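Local coordinates for protein beta-xylosidase (Uncultured organism, PDB 4MLG) that probably hydrolyses xylo-oligosaccharides from their non-reducing ends, releasing xylose, as a beta-propeller glycoside hydrolase of family 43, at residues A[83-88]-A[134-139]; A[219-224]-A[236-241]; A[244-249]-A[271-276]; A[263-268]-A[286-291]. All coordinates share one frame; numbering follows the deposited sequence.

Contact 1 of 4, residues A[83-88]-A[134-139]. With CA (calcium ion), chain M.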
loop_
_atom_site.group_PDB
_atom_site.type_symbol
_atom_site.label_atom_id
_atom_site.label_comp_id
_atom_site.label_asym_id
_atom_site.label_seq_id
_atom_site.Cartn_x
_atom_site.Cartn_y
_atom_site.Cartn_z
ATOM N N LEU A 83 3.010 15.077 5.264
ATOM C CA LEU A 83 2.365 14.842 6.552
ATOM C C LEU A 83 1.111 15.696 6.659
ATOM O O LEU A 83 1.197 16.900 6.899
ATOM C CB LEU A 83 3.303 15.208 7.702
ATOM C CG LEU A 83 4.272 14.147 8.216
ATOM C CD1 LEU A 83 5.077 14.698 9.383
ATOM C CD2 LEU A 83 3.515 12.896 8.625
ATOM N N TRP A 84 -0.052 15.078 6.490
ATOM C CA TRP A 84 -1.303 15.826 6.513
ATOM C C TRP A 84 -1.959 15.833 7.899
ATOM O O TRP A 84 -1.282 15.632 8.907
ATOM C CB TRP A 84 -2.254 15.327 5.417
ATOM C CG TRP A 84 -1.822 15.749 4.030
ATOM C CD1 TRP A 84 -0.659 16.382 3.692
ATOM C CD2 TRP A 84 -2.553 15.580 2.806
ATOM N NE1 TRP A 84 -0.618 16.613 2.339
ATOM C CE2 TRP A 84 -1.769 16.131 1.771
ATOM C CE3 TRP A 84 -3.791 15.016 2.485
ATOM C CZ2 TRP A 84 -2.183 16.133 0.439
ATOM C CZ3 TRP A 84 -4.199 15.019 1.160
ATOM C CH2 TRP A 84 -3.398 15.573 0.155
ATOM N N ASP A 85 -3.266 16.077 7.943
ATOM C CA ASP A 85 -3.989 16.249 9.206
ATOM C C ASP A 85 -3.903 15.040 10.136
ATOM O O ASP A 85 -4.371 13.958 9.798
ATOM C CB ASP A 85 -5.458 16.577 8.933
ATOM C CG ASP A 85 -6.291 16.628 10.199
ATOM O OD1 ASP A 85 -5.818 17.195 11.207
ATOM O OD2 ASP A 85 -7.420 16.099 10.186
ATOM N N SER A 86 -3.323 15.243 11.317
ATOM C CA SER A 86 -3.165 14.173 12.300
ATOM C C SER A 86 -4.118 14.332 13.486
ATOM O O SER A 86 -4.838 15.325 13.587
ATOM C CB SER A 86 -1.724 14.135 12.806
ATOM O OG SER A 86 -1.367 15.370 13.405
ATOM N N ASP A 87 -4.111 13.347 14.381
ATOM C CA ASP A 87 -4.916 13.399 15.600
ATOM C C ASP A 87 -4.257 12.577 16.710
ATOM O O ASP A 87 -3.483 11.658 16.434
ATOM C CB ASP A 87 -6.344 12.910 15.333
ATOM C CG ASP A 87 -7.290 13.199 16.488
ATOM O OD1 ASP A 87 -6.920 13.993 17.378
ATOM O OD2 ASP A 87 -8.409 12.640 16.502
ATOM N N VAL A 88 -4.564 12.913 17.960
ATOM C CA VAL A 88 -3.915 12.287 19.110
ATOM C C VAL A 88 -4.938 11.714 20.091
ATOM O O VAL A 88 -5.997 12.302 20.306
ATOM C CB VAL A 88 -3.001 13.300 19.841
ATOM C CG1 VAL A 88 -2.343 12.665 21.060
ATOM C CG2 VAL A 88 -1.945 13.844 18.893
ATOM N N SER A 134 -6.102 6.104 2.762
ATOM C CA SER A 134 -6.610 7.475 2.780
ATOM C C SER A 134 -5.981 8.307 3.900
ATOM O O SER A 134 -4.878 8.006 4.356
ATOM C CB SER A 134 -8.138 7.500 2.870
ATOM O OG SER A 134 -8.634 8.810 2.668
ATOM N N MET A 135 -6.680 9.347 4.345
ATOM C CA MET A 135 -6.105 10.286 5.304
ATOM C C MET A 135 -7.125 10.934 6.242
ATOM O O MET A 135 -8.248 10.446 6.392
ATOM C CB MET A 135 -5.320 11.366 4.558
ATOM C CG MET A 135 -5.919 11.733 3.213
ATOM S SD MET A 135 -7.560 12.475 3.329
ATOM C CE MET A 135 -7.149 14.215 3.249
ATOM N N ASP A 136 -6.716 12.041 6.860
ATOM C CA ASP A 136 -7.529 12.768 7.839
ATOM C C ASP A 136 -8.152 11.887 8.924
ATOM O O ASP A 136 -9.374 11.810 9.035
ATOM C CB ASP A 136 -8.619 13.587 7.140
ATOM C CG ASP A 136 -8.080 14.850 6.496
ATOM O OD1 ASP A 136 -6.842 14.987 6.403
ATOM O OD2 ASP A 136 -8.892 15.701 6.076
ATOM N N PRO A 137 -7.312 11.224 9.737
ATOM C CA PRO A 137 -7.856 10.365 10.789
ATOM C C PRO A 137 -8.346 11.168 11.986
ATOM O O PRO A 137 -7.800 12.229 12.293
ATOM C CB PRO A 137 -6.650 9.520 11.197
ATOM C CG PRO A 137 -5.491 10.408 10.949
ATOM C CD PRO A 137 -5.839 11.196 9.717
ATOM N N CYS A 138 -9.380 10.655 12.644
ATOM C CA CYS A 138 -9.890 11.232 13.881
ATOM C C CYS A 138 -10.066 10.115 14.902
ATOM O O CYS A 138 -10.756 9.133 14.638
ATOM C CB CYS A 138 -11.228 11.928 13.631
ATOM S SG CYS A 138 -12.166 12.312 15.129
ATOM N N ILE A 139 -9.438 10.256 16.064
ATOM C CA ILE A 139 -9.502 9.206 17.075
ATOM C C ILE A 139 -10.448 9.577 18.209
ATOM O O ILE A 139 -10.213 10.542 18.937
ATOM C CB ILE A 139 -8.117 8.883 17.650
ATOM C CG1 ILE A 139 -7.073 8.857 16.534
ATOM C CG2 ILE A 139 -8.155 7.553 18.383
ATOM C CD1 ILE A 139 -7.316 7.784 15.496
HETATM CA CA CA M . -8.953 16.586 11.900
HETATM O O HOH W 1 -8.660 11.128 21.099
#

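Contact 2 of 4, residues A[219-224]-A[236-241]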
loop_
_atom_site.group_PDB
_atom_site.type_symbol
_atom_site.label_atom_id
_atom_site.label_comp_id
_atom_site.label_asym_id
_atom_site.label_seq_id
_atom_site.Cartn_x
_atom_site.Cartn_y
_atom_site.Cartn_z
ATOM N N ARG A 219 -23.587 18.948 1.238
ATOM C CA ARG A 219 -23.822 18.128 2.422
ATOM C C ARG A 219 -22.965 16.864 2.399
ATOM O O ARG A 219 -22.649 16.302 3.446
ATOM C CB ARG A 219 -25.304 17.759 2.525
ATOM C CG ARG A 219 -26.232 18.957 2.655
ATOM C CD ARG A 219 -27.594 18.671 2.046
ATOM N NE ARG A 219 -28.433 17.840 2.903
ATOM C CZ ARG A 219 -29.529 17.214 2.488
ATOM N NH1 ARG A 219 -29.909 17.312 1.222
ATOM N NH2 ARG A 219 -30.240 16.482 3.333
ATOM N N ARG A 220 -22.594 16.430 1.197
ATOM C CA ARG A 220 -21.779 15.232 0.998
ATOM C C ARG A 220 -20.427 15.330 1.702
ATOM O O ARG A 220 -19.808 16.391 1.726
ATOM C CB ARG A 220 -21.580 14.987 -0.503
ATOM C CG ARG A 220 -20.356 14.165 -0.865
ATOM C CD ARG A 220 -19.480 14.905 -1.861
ATOM N NE ARG A 220 -19.004 16.176 -1.322
ATOM C CZ ARG A 220 -18.238 17.032 -1.990
ATOM N NH1 ARG A 220 -17.854 16.758 -3.229
ATOM N NH2 ARG A 220 -17.857 18.164 -1.417
ATOM N N PHE A 221 -19.976 14.219 2.280
ATOM C CA PHE A 221 -18.682 14.178 2.951
ATOM C C PHE A 221 -17.528 14.364 1.969
ATOM O O PHE A 221 -17.517 13.771 0.890
ATOM C CB PHE A 221 -18.509 12.857 3.704
ATOM C CG PHE A 221 -17.159 12.702 4.347
ATOM C CD1 PHE A 221 -16.888 13.296 5.570
ATOM C CD2 PHE A 221 -16.161 11.964 3.730
ATOM C CE1 PHE A 221 -15.644 13.159 6.165
ATOM C CE2 PHE A 221 -14.915 11.822 4.318
ATOM C CZ PHE A 221 -14.657 12.420 5.538
ATOM N N PHE A 222 -16.558 15.187 2.356
ATOM C CA PHE A 222 -15.355 15.389 1.556
ATOM C C PHE A 222 -14.116 14.997 2.356
ATOM O O PHE A 222 -13.334 14.157 1.918
ATOM C CB PHE A 222 -15.248 16.844 1.086
ATOM C CG PHE A 222 -14.165 17.079 0.063
ATOM C CD1 PHE A 222 -14.435 16.962 -1.293
ATOM C CD2 PHE A 222 -12.879 17.416 0.456
ATOM C CE1 PHE A 222 -13.441 17.175 -2.236
ATOM C CE2 PHE A 222 -11.880 17.630 -0.480
ATOM C CZ PHE A 222 -12.161 17.509 -1.827
ATOM N N GLU A 223 -13.948 15.604 3.529
ATOM C CA GLU A 223 -12.794 15.333 4.385
ATOM C C GLU A 223 -12.994 15.905 5.787
ATOM O O GLU A 223 -14.088 16.350 6.133
ATOM C CB GLU A 223 -11.520 15.926 3.776
ATOM C CG GLU A 223 -11.520 17.446 3.725
ATOM C CD GLU A 223 -10.214 18.019 3.217
ATOM O OE1 GLU A 223 -9.401 17.251 2.662
ATOM O OE2 GLU A 223 -10.001 19.240 3.377
ATOM N N ALA A 224 -11.925 15.880 6.582
ATOM C CA ALA A 224 -11.906 16.463 7.927
ATOM C C ALA A 224 -12.920 15.852 8.893
ATOM O O ALA A 224 -13.730 16.567 9.481
ATOM C CB ALA A 224 -12.080 17.980 7.860
ATOM N N PHE A 236 -21.078 14.126 14.506
ATOM C CA PHE A 236 -20.061 13.907 13.488
ATOM C C PHE A 236 -19.992 15.098 12.543
ATOM O O PHE A 236 -20.876 15.293 11.708
ATOM C CB PHE A 236 -20.341 12.625 12.703
ATOM C CG PHE A 236 -19.338 12.349 11.619
ATOM C CD1 PHE A 236 -18.100 11.804 11.925
ATOM C CD2 PHE A 236 -19.629 12.639 10.295
ATOM C CE1 PHE A 236 -17.170 11.549 10.930
ATOM C CE2 PHE A 236 -18.705 12.389 9.294
ATOM C CZ PHE A 236 -17.473 11.841 9.612
ATOM N N SER A 237 -18.941 15.897 12.685
ATOM C CA SER A 237 -18.743 17.055 11.826
ATOM C C SER A 237 -17.659 16.775 10.789
ATOM O O SER A 237 -16.835 15.874 10.968
ATOM C CB SER A 237 -18.396 18.289 12.657
ATOM O OG SER A 237 -17.257 18.057 13.468
ATOM N N TYR A 238 -17.665 17.549 9.707
ATOM C CA TYR A 238 -16.780 17.290 8.578
ATOM C C TYR A 238 -16.722 18.468 7.612
ATOM O O TYR A 238 -17.496 19.418 7.731
ATOM C CB TYR A 238 -17.235 16.034 7.829
ATOM C CG TYR A 238 -18.666 16.097 7.337
ATOM C CD1 TYR A 238 -18.957 16.468 6.031
ATOM C CD2 TYR A 238 -19.725 15.782 8.179
ATOM C CE1 TYR A 238 -20.261 16.527 5.579
ATOM C CE2 TYR A 238 -21.032 15.839 7.736
ATOM C CZ TYR A 238 -21.293 16.211 6.436
ATOM O OH TYR A 238 -22.593 16.267 5.991
ATOM N N SER A 239 -15.802 18.393 6.654
ATOM C CA SER A 239 -15.668 19.413 5.618
ATOM C C SER A 239 -16.302 18.943 4.313
ATOM O O SER A 239 -16.277 17.754 3.995
ATOM C CB SER A 239 -14.194 19.751 5.385
ATOM O OG SER A 239 -14.025 20.552 4.229
ATOM N N THR A 240 -16.865 19.881 3.557
ATOM C CA THR A 240 -17.536 19.547 2.306
ATOM C C THR A 240 -16.703 19.932 1.086
ATOM O O THR A 240 -17.180 19.856 -0.046
ATOM C CB THR A 240 -18.915 20.220 2.205
ATOM O OG1 THR A 240 -18.752 21.644 2.180
ATOM C CG2 THR A 240 -19.790 19.829 3.386
ATOM N N GLY A 241 -15.465 20.352 1.324
ATOM C CA GLY A 241 -14.517 20.599 0.252
ATOM C C GLY A 241 -14.844 21.744 -0.690
ATOM O O GLY A 241 -14.636 22.913 -0.361
#

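Contact 3 of 4, residues A[244-249]-A[271-276]. With CA (calcium ion), chain M; SO4 (sulfate ion), chain N.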
loop_
_atom_site.group_PDB
_atom_site.type_symbol
_atom_site.label_atom_id
_atom_site.label_comp_id
_atom_site.label_asym_id
_atom_site.label_seq_id
_atom_site.Cartn_x
_atom_site.Cartn_y
_atom_site.Cartn_z
ATOM N N HIS A 244 -16.867 24.467 0.592
ATOM C CA HIS A 244 -16.203 25.202 1.668
ATOM C C HIS A 244 -17.020 25.288 2.959
ATOM O O HIS A 244 -17.007 26.312 3.639
ATOM C CB HIS A 244 -15.825 26.613 1.193
ATOM C CG HIS A 244 -15.206 26.648 -0.171
ATOM N ND1 HIS A 244 -15.945 26.537 -1.328
ATOM C CD2 HIS A 244 -13.917 26.788 -0.562
ATOM C CE1 HIS A 244 -15.140 26.602 -2.373
ATOM N NE2 HIS A 244 -13.903 26.754 -1.935
ATOM N N LEU A 245 -17.722 24.210 3.298
ATOM C CA LEU A 245 -18.561 24.197 4.491
ATOM C C LEU A 245 -18.057 23.211 5.536
ATOM O O LEU A 245 -17.460 22.187 5.202
ATOM C CB LEU A 245 -20.002 23.831 4.132
ATOM C CG LEU A 245 -20.709 24.638 3.049
ATOM C CD1 LEU A 245 -22.019 23.968 2.677
ATOM C CD2 LEU A 245 -20.949 26.059 3.518
ATOM N N ILE A 246 -18.303 23.528 6.802
ATOM C CA ILE A 246 -18.132 22.562 7.877
ATOM C C ILE A 246 -19.514 22.183 8.397
ATOM O O ILE A 246 -20.124 22.925 9.168
ATOM C CB ILE A 246 -17.268 23.114 9.027
ATOM C CG1 ILE A 246 -15.843 23.383 8.541
ATOM C CG2 ILE A 246 -17.231 22.131 10.193
ATOM C CD1 ILE A 246 -15.064 22.126 8.206
ATOM N N CYS A 247 -20.013 21.034 7.952
ATOM C CA CYS A 247 -21.340 20.576 8.343
ATOM C C CYS A 247 -21.252 19.630 9.533
ATOM O O CYS A 247 -20.160 19.339 10.023
ATOM C CB CYS A 247 -22.035 19.885 7.170
ATOM S SG CYS A 247 -22.338 20.959 5.744
ATOM N N TYR A 248 -22.401 19.158 10.004
ATOM C CA TYR A 248 -22.424 18.200 11.102
ATOM C C TYR A 248 -23.673 17.328 11.077
ATOM O O TYR A 248 -24.725 17.738 10.584
ATOM C CB TYR A 248 -22.299 18.911 12.453
ATOM C CG TYR A 248 -23.576 19.554 12.945
ATOM C CD1 TYR A 248 -24.336 18.959 13.945
ATOM C CD2 TYR A 248 -24.021 20.757 12.413
ATOM C CE1 TYR A 248 -25.502 19.544 14.401
ATOM C CE2 TYR A 248 -25.186 21.349 12.861
ATOM C CZ TYR A 248 -25.922 20.738 13.855
ATOM O OH TYR A 248 -27.084 21.324 14.305
ATOM N N ALA A 249 -23.541 16.118 11.612
ATOM C CA ALA A 249 -24.649 15.178 11.685
ATOM C C ALA A 249 -24.768 14.621 13.099
ATOM O O ALA A 249 -23.892 14.848 13.935
ATOM C CB ALA A 249 -24.450 14.055 10.682
ATOM N N TRP A 271 -9.406 27.992 0.162
ATOM C CA TRP A 271 -10.210 26.923 -0.415
ATOM C C TRP A 271 -10.563 25.867 0.625
ATOM O O TRP A 271 -11.654 25.299 0.605
ATOM C CB TRP A 271 -9.466 26.275 -1.585
ATOM C CG TRP A 271 -10.337 25.444 -2.478
ATOM C CD1 TRP A 271 -10.910 25.832 -3.653
ATOM C CD2 TRP A 271 -10.730 24.080 -2.271
ATOM N NE1 TRP A 271 -11.637 24.796 -4.191
ATOM C CE2 TRP A 271 -11.542 23.710 -3.361
ATOM C CE3 TRP A 271 -10.474 23.137 -1.270
ATOM C CZ2 TRP A 271 -12.100 22.439 -3.479
ATOM C CZ3 TRP A 271 -11.032 21.876 -1.388
ATOM C CH2 TRP A 271 -11.835 21.538 -2.484
ATOM N N THR A 272 -9.635 25.605 1.538
ATOM C CA THR A 272 -9.819 24.539 2.513
ATOM C C THR A 272 -10.405 25.043 3.826
ATOM O O THR A 272 -10.156 26.173 4.241
ATOM C CB THR A 272 -8.493 23.823 2.816
ATOM O OG1 THR A 272 -7.613 24.718 3.505
ATOM C CG2 THR A 272 -7.833 23.360 1.529
ATOM N N THR A 273 -11.192 24.189 4.471
ATOM C CA THR A 273 -11.678 24.457 5.816
ATOM C C THR A 273 -11.567 23.186 6.662
ATOM O O THR A 273 -12.019 22.114 6.261
ATOM C CB THR A 273 -13.120 25.022 5.815
ATOM O OG1 THR A 273 -13.551 25.252 7.162
ATOM C CG2 THR A 273 -14.090 24.072 5.120
ATOM N N HIS A 274 -10.931 23.309 7.821
ATOM C CA HIS A 274 -10.675 22.159 8.681
ATOM C C HIS A 274 -10.885 22.571 10.128
ATOM O O HIS A 274 -10.689 23.734 10.473
ATOM C CB HIS A 274 -9.245 21.662 8.483
ATOM C CG HIS A 274 -9.065 20.204 8.767
ATOM N ND1 HIS A 274 -8.821 19.280 7.775
ATOM C CD2 HIS A 274 -9.095 19.512 9.929
ATOM C CE1 HIS A 274 -8.705 18.080 8.314
ATOM N NE2 HIS A 274 -8.870 18.192 9.620
ATOM N N HIS A 275 -11.272 21.625 10.979
ATOM C CA HIS A 275 -11.701 21.984 12.325
ATOM C C HIS A 275 -11.504 20.896 13.376
ATOM O O HIS A 275 -11.037 19.795 13.083
ATOM C CB HIS A 275 -13.183 22.329 12.301
ATOM C CG HIS A 275 -14.061 21.126 12.173
ATOM N ND1 HIS A 275 -14.075 20.338 11.044
ATOM C CD2 HIS A 275 -14.928 20.557 13.041
ATOM C CE1 HIS A 275 -14.926 19.343 11.215
ATOM N NE2 HIS A 275 -15.456 19.452 12.420
ATOM N N SER A 276 -11.892 21.235 14.602
ATOM C CA SER A 276 -11.958 20.298 15.718
ATOM C C SER A 276 -12.760 20.943 16.844
ATOM O O SER A 276 -12.514 22.093 17.209
ATOM C CB SER A 276 -10.559 19.929 16.213
ATOM O OG SER A 276 -9.893 21.056 16.754
HETATM CA CA CA M . -8.953 16.586 11.900
HETATM S S SO4 N . -5.873 18.463 4.236
HETATM O O1 SO4 N . -4.809 19.303 4.777
HETATM O O2 SO4 N . -7.078 18.618 5.044
HETATM O O3 SO4 N . -6.152 18.859 2.858
HETATM O O4 SO4 N . -5.449 17.067 4.274
HETATM O O HOH W 2 -16.055 26.650 6.013
#

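Contact 4 of 4, residues A[263-268]-A[286-291]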
loop_
_atom_site.group_PDB
_atom_site.type_symbol
_atom_site.label_atom_id
_atom_site.label_comp_id
_atom_site.label_asym_id
_atom_site.label_seq_id
_atom_site.Cartn_x
_atom_site.Cartn_y
_atom_site.Cartn_z
ATOM N N VAL A 263 -25.158 23.463 9.155
ATOM C CA VAL A 263 -23.834 24.002 8.876
ATOM C C VAL A 263 -23.235 24.640 10.124
ATOM O O VAL A 263 -23.872 25.472 10.769
ATOM C CB VAL A 263 -23.891 25.056 7.749
ATOM C CG1 VAL A 263 -22.519 25.679 7.518
ATOM C CG2 VAL A 263 -24.426 24.436 6.467
ATOM N N ILE A 264 -22.012 24.247 10.466
ATOM C CA ILE A 264 -21.313 24.848 11.595
ATOM C C ILE A 264 -20.550 26.089 11.149
ATOM O O ILE A 264 -20.585 27.124 11.814
ATOM C CB ILE A 264 -20.322 23.863 12.248
ATOM C CG1 ILE A 264 -21.041 22.594 12.705
ATOM C CG2 ILE A 264 -19.612 24.512 13.425
ATOM C CD1 ILE A 264 -20.143 21.628 13.452
ATOM N N LEU A 265 -19.868 25.980 10.012
ATOM C CA LEU A 265 -19.025 27.062 9.519
ATOM C C LEU A 265 -19.261 27.370 8.041
ATOM O O LEU A 265 -19.140 26.495 7.184
ATOM C CB LEU A 265 -17.549 26.728 9.751
ATOM C CG LEU A 265 -16.548 27.854 9.492
ATOM C CD1 LEU A 265 -16.770 28.990 10.476
ATOM C CD2 LEU A 265 -15.118 27.339 9.572
ATOM N N THR A 266 -19.598 28.625 7.756
ATOM C CA THR A 266 -19.735 29.115 6.387
ATOM C C THR A 266 -18.339 29.252 5.768
ATOM O O THR A 266 -17.349 29.232 6.500
ATOM C CB THR A 266 -20.465 30.473 6.371
ATOM O OG1 THR A 266 -19.732 31.423 7.154
ATOM C CG2 THR A 266 -21.868 30.329 6.940
ATOM N N PRO A 267 -18.250 29.371 4.425
ATOM C CA PRO A 267 -16.948 29.482 3.753
ATOM C C PRO A 267 -15.997 30.509 4.362
ATOM O O PRO A 267 -16.426 31.582 4.785
ATOM C CB PRO A 267 -17.335 29.903 2.336
ATOM C CG PRO A 267 -18.636 29.234 2.115
ATOM C CD PRO A 267 -19.349 29.262 3.446
ATOM N N VAL A 268 -14.713 30.166 4.402
ATOM C CA VAL A 268 -13.691 31.048 4.951
ATOM C C VAL A 268 -12.706 31.470 3.867
ATOM O O VAL A 268 -12.748 30.957 2.747
ATOM C CB VAL A 268 -12.905 30.361 6.083
ATOM C CG1 VAL A 268 -13.839 29.951 7.210
ATOM C CG2 VAL A 268 -12.149 29.155 5.544
ATOM N N LEU A 286 -14.626 26.170 18.474
ATOM C CA LEU A 286 -14.424 25.614 17.142
ATOM C C LEU A 286 -13.079 26.061 16.585
ATOM O O LEU A 286 -12.979 27.111 15.951
ATOM C CB LEU A 286 -15.548 26.044 16.196
ATOM C CG LEU A 286 -15.453 25.540 14.752
ATOM C CD1 LEU A 286 -15.654 24.034 14.693
ATOM C CD2 LEU A 286 -16.444 26.259 13.849
ATOM N N PHE A 287 -12.040 25.270 16.838
ATOM C CA PHE A 287 -10.725 25.552 16.282
ATOM C C PHE A 287 -10.751 25.287 14.783
ATOM O O PHE A 287 -11.235 24.247 14.346
ATOM C CB PHE A 287 -9.656 24.683 16.947
ATOM C CG PHE A 287 -9.433 24.998 18.400
ATOM C CD1 PHE A 287 -8.418 25.856 18.788
ATOM C CD2 PHE A 287 -10.236 24.433 19.376
ATOM C CE1 PHE A 287 -8.209 26.146 20.122
ATOM C CE2 PHE A 287 -10.031 24.720 20.712
ATOM C CZ PHE A 287 -9.018 25.578 21.083
ATOM N N HIS A 288 -10.241 26.231 14.000
ATOM C CA HIS A 288 -10.209 26.092 12.547
ATOM C C HIS A 288 -9.119 26.974 11.947
ATOM O O HIS A 288 -8.201 27.388 12.653
ATOM C CB HIS A 288 -11.576 26.425 11.939
ATOM C CG HIS A 288 -12.080 27.792 12.287
ATOM N ND1 HIS A 288 -12.496 28.131 13.557
ATOM C CD2 HIS A 288 -12.250 28.900 11.528
ATOM C CE1 HIS A 288 -12.892 29.392 13.566
ATOM N NE2 HIS A 288 -12.753 29.880 12.347
ATOM N N HIS A 289 -9.214 27.258 10.651
ATOM C CA HIS A 289 -8.229 28.117 9.996
ATOM C C HIS A 289 -8.777 28.872 8.788
ATOM O O HIS A 289 -9.789 28.485 8.204
ATOM C CB HIS A 289 -6.989 27.310 9.586
ATOM C CG HIS A 289 -7.256 26.252 8.558
ATOM N ND1 HIS A 289 -6.889 24.935 8.736
ATOM C CD2 HIS A 289 -7.840 26.315 7.337
ATOM C CE1 HIS A 289 -7.240 24.234 7.674
ATOM N NE2 HIS A 289 -7.822 25.046 6.811
ATOM N N ASP A 290 -8.095 29.953 8.423
ATOM C CA ASP A 290 -8.336 30.633 7.154
ATOM C C ASP A 290 -7.038 31.243 6.627
ATOM O O ASP A 290 -6.013 31.220 7.308
ATOM C CB ASP A 290 -9.447 31.687 7.269
ATOM C CG ASP A 290 -9.198 32.695 8.376
ATOM O OD1 ASP A 290 -8.034 32.889 8.783
ATOM O OD2 ASP A 290 -10.184 33.308 8.837
ATOM N N CYS A 291 -7.083 31.788 5.418
ATOM C CA CYS A 291 -5.873 32.292 4.779
ATOM C C CYS A 291 -5.826 33.817 4.736
ATOM O O CYS A 291 -5.377 34.408 3.753
ATOM C CB CYS A 291 -5.742 31.709 3.372
ATOM S SG CYS A 291 -5.837 29.903 3.328
#

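Contact 1 of 4, residues A[83-88]-A[134-139]
Beside the calcium site at the centre of the beta-propeller, Asp85 and Asp87 face Asp136 to Ile139 where the first strands of two successive blades run nearly parallel. Asp87 supplies the direct hydrogen bond between them. Its CG lies anti to the backbone N (chi1 -169°), which swings OD2 across to Ile139 N at 2.6 Å; the N-H approaches on the anti side, 27° out of the carboxylate plane. OD1 accepts from Val88 N and also from His19, so the group is held at both oxygens. Replacing this aspartate by alanine removes OD2, and Ile139 N would probably lose its acceptor across the strands and His19 its partner. Just beyond, a water donates to both Val88 O and Ile139 O. Asp85 OD2 binds calcium at 2.4 Å, while its CB lies 3.3 Å from Asp136 OD1, the two carboxylate planes standing 83° apart. Asp136 OD2 turns to Ala224 N. At the other end Met135 CE touches the edge of the Trp84 ring, 3.5 Å from CE3, and Trp84 NE1 binds Phe46 O. Strand 94-102 flanks the pair through Tyr98 and Pro100, and strand 223-230 covers Asp87 and Cys138 with Trp226.

Contact 2 of 4, residues A[219-224]-A[236-241]
With chi1 at 57°, Tyr238 carries its CG between the backbone N and the carbonyl carbon, and its ring rises beside Phe221, whose own CG is anti to the backbone N (chi1 176°). The edge of the Phe221 ring thereby reaches Tyr238 CB, CD1 to CB being 3.6 Å, and the two ring planes meet obliquely at 51°. Phe236 CZ adds a further apolar neighbour to Phe221. At the far end of its ring, Tyr238 OH donates to Arg219 O at 2.5 Å, in the carbonyl plane. Next to the aromatic group the backbones form a classic beta bulge: Phe222 N and Glu223 N both donate to Ser239 O, at 3.1 and 3.2 Å, and Ser239 N returns a bond of 2.7 Å to Glu223 O. Two residues face one, so the hairpin end is twisted out of regular register. Ser239 OG then accepts from Gly241 N, 3.2 Å away, in an ST turn that brings Gly241 CA over one face of the Phe222 ring, 3.8 Å from its centroid, a CH-pi contact. The contact closes the open end of the hairpin 223-230/233-239. Strand 246-251 pairs along the other side of strand 233-239, Ile204 of strand 200-205 packs against Phe221 and Tyr238, and Trp155 meets the Phe222 ring edge-to-face.

Contact 3 of 4, residues A[244-249]-A[271-276]
The chain at His244 to Ile246 runs within 10° of the direction of Trp271 to His275, yet no direct hydrogen bond joins the two, and their nearest CA atoms, those of His244 and Thr273, are 6.2 Å apart. Ile246 sets its CG2 above the centre of the His275 ring, 3.7 Å from the centroid and almost on the ring normal, a CH-pi contact. His275 presents that face because its CG stands between the backbone N and the carbonyl carbon (chi1 74°), and a hydrogen bond between His275 NE2 and Ser237 OG helps fix its rotation. The other branch of Ile246 crosses Thr273 at a slant, with Ile246 CG1 3.3 Å from Thr273 OG1. Thr273 OG1 also meets a water, at 3.1 Å, that donates to His244 O. In propeller terms this joins the start of strand 246-251 to the loop that carries the chain from one blade to the first strand of the next. Thr273 and His275 turn to the blade, while His274 between them points away and binds calcium through NE2 at 2.8 Å, the metal lying in the ring plane. Its ND1 makes a weak bond to a sulfate oxygen, O2. Farther out, the edge of His244 is set against the face of Trp271 in a T-shaped pair, NE2 foremost, the planes 67° apart and the His244 centroid 4.7 Å from that of the indole five-membered ring.

Contact 4 of 4, residues A[263-268]-A[286-291]
His288 and Leu265 meet at the interface between two neighbouring propeller blades, one ending in strand 258-265 and the other holding strand 283-290. His288 CB, whose bond from CA points toward 263-268, also packs against His274 O. Next comes CG, turned between the backbone N and the carbonyl carbon (chi1 57°), with Leu265 CD2 at 4.1 Å. The ring then divides: CD2 comes to 3.8 Å from Leu265 CD2, whereas ND1 donates back to Leu286 O at 2.6 Å, with the acceptor close to the ring plane, a bond that holds the imidazole against rotation. A leucine in its place would probably keep some of the packing on Leu265 but leave Leu286 O without this donor. Ile264 and Leu265 form a classic bulge opposite Ile246, which lets both turn to the second blade; there Ile264 CG2 touches Leu286 CD2 at 3.6 Å. Asp290 gives its carboxylate to Lys304, Thr322 and Tyr6 and offers its CB to Val268 CB, while Val268 CG2 rests 3.6 Å from His289 O.

How the contacts relate
Contacts 1, 2 and 4 are buried; contact 3 is only partly so, its His244 and Trp271 end being more exposed. Contact 1 lies nearest the centre of the chain, contact 4 farthest out, and the chemistry follows: carboxylates and a metal at the axis, mainly apolar packing, with a histidine ring, between blades. Contacts 1 and 3 supply one calcium ligand each, Asp85 and His274. Contacts 2, 3 and 4 involve the neighbouring strands 233-239, 246-251 and 258-265, and only contact 2 is itself a backbone-bonded strand pair. Contacts 3 and 4 alternate along the chain and are tied by Ile246 O to Ile264 N; Met135 CE packs near Glu223 where contacts 1 and 2 touch.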